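Local coordinates for single-stranded DNA-binding protein (Mycobacterium smegmatis, PDB 5GQO) that probably binds single-stranded DNA through an OB-fold domain, four copies of which assemble into a tetramer, at residues B[79-82]-B[83-86]. Numbering follows the deposited sequence.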
# COMPACT_ATOMS: atom_id res chain seq x y z
N TRP B 79 18.35 -8.33 3.12
CA TRP B 79 19.75 -7.95 3.07
C TRP B 79 20.15 -7.41 4.41
O TRP B 79 19.32 -6.89 5.15
CB TRP B 79 19.97 -6.82 2.02
CG TRP B 79 19.71 -7.21 0.60
CD1 TRP B 79 18.57 -7.02 -0.11
CD2 TRP B 79 20.63 -7.83 -0.29
NE1 TRP B 79 18.70 -7.53 -1.38
CE2 TRP B 79 19.97 -8.03 -1.51
CE3 TRP B 79 21.96 -8.25 -0.18
CZ2 TRP B 79 20.60 -8.63 -2.61
CZ3 TRP B 79 22.57 -8.86 -1.26
CH2 TRP B 79 21.90 -9.03 -2.46
N GLY B 80 21.42 -7.49 4.73
CA GLY B 80 21.94 -6.75 5.88
C GLY B 80 21.42 -7.26 7.21
O GLY B 80 21.25 -8.48 7.42
N ASN B 81 21.15 -6.31 8.09
CA ASN B 81 20.55 -6.64 9.35
C ASN B 81 19.21 -7.41 9.23
O ASN B 81 18.87 -8.22 10.11
CB ASN B 81 20.37 -5.35 10.12
CG ASN B 81 21.68 -4.84 10.69
OD1 ASN B 81 22.54 -5.63 11.12
ND2 ASN B 81 21.85 -3.55 10.71
N LEU B 82 18.46 -7.14 8.15
CA LEU B 82 17.21 -7.78 7.94
C LEU B 82 17.44 -9.24 7.60
O LEU B 82 16.72 -10.10 8.06
CB LEU B 82 16.39 -7.09 6.85
CG LEU B 82 15.02 -7.71 6.59
CD1 LEU B 82 14.17 -7.69 7.83
CD2 LEU B 82 14.31 -6.93 5.49
N ALA B 83 18.46 -9.52 6.81
CA ALA B 83 18.82 -10.92 6.54
C ALA B 83 19.17 -11.66 7.82
O ALA B 83 18.84 -12.83 7.99
CB ALA B 83 19.98 -10.97 5.59
N ARG B 84 19.88 -10.98 8.71
CA ARG B 84 20.27 -11.58 9.99
C ARG B 84 19.09 -11.87 10.91
O ARG B 84 18.92 -13.01 11.34
CB ARG B 84 21.38 -10.76 10.68
CG ARG B 84 22.77 -11.14 10.14
CD ARG B 84 23.95 -10.45 10.82
NE ARG B 84 24.06 -9.03 10.46
CZ ARG B 84 24.45 -8.57 9.26
NH1 ARG B 84 24.77 -9.38 8.26
NH2 ARG B 84 24.52 -7.25 9.07
N GLY B 85 18.27 -10.86 11.18
CA GLY B 85 17.06 -11.05 11.98
C GLY B 85 16.19 -12.17 11.45
O GLY B 85 15.68 -13.00 12.22
N VAL B 86 16.01 -12.21 10.13
CA VAL B 86 15.09 -13.17 9.56
C VAL B 86 15.65 -14.57 9.65
O VAL B 86 14.89 -15.51 9.92
CB VAL B 86 14.65 -12.81 8.12
CG1 VAL B 86 13.86 -13.94 7.51
CG2 VAL B 86 13.78 -11.55 8.13
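The first turn of helix 80-89, which follows strand 73-79 in the OB fold, brings Arg84 back over the backbone of Gly80 and beside the side chain of Asn81. Helical i to i+4 bonds build the turn: Arg84 N donates to Gly80 O at 3.1 Å, Gly85 N reaches Asn81 O at 2.9 Å, and Val86 N meets Leu82 O. A weak bond from Ala83 N to Trp79 O ties the turn to the end of the strand. On the outer side, the Arg84 chain bends at chi3 (-72°), laying one face of its guanidinium over Gly80 O, 3.6 Å from the plane. Arg84 NH2 then donates to Asn81 OD1 at 3.3 Å, from above the plane of that carbonyl and not along a lone pair; amide and guanidinium planes stand nearly perpendicular, at 83°. Arg84 NH1 forms a salt bridge with Glu47 of strand 46-55. Facing inward, Leu82 and Val86 lie side by side, Leu82 CD1 3.9 Å from Val86 CG2. Both touch Val125; Leu82 and Asn81 also pack on Ser130 of a neighbouring subunit, and Val86 on its Leu129. The helix start thus has a polar side, where Arg84 links Asn81 to Glu47 and its long bond to the Asn81 amide is probably a modest one, and a largely apolar side, where Leu82 and Val86 pack on the barrel.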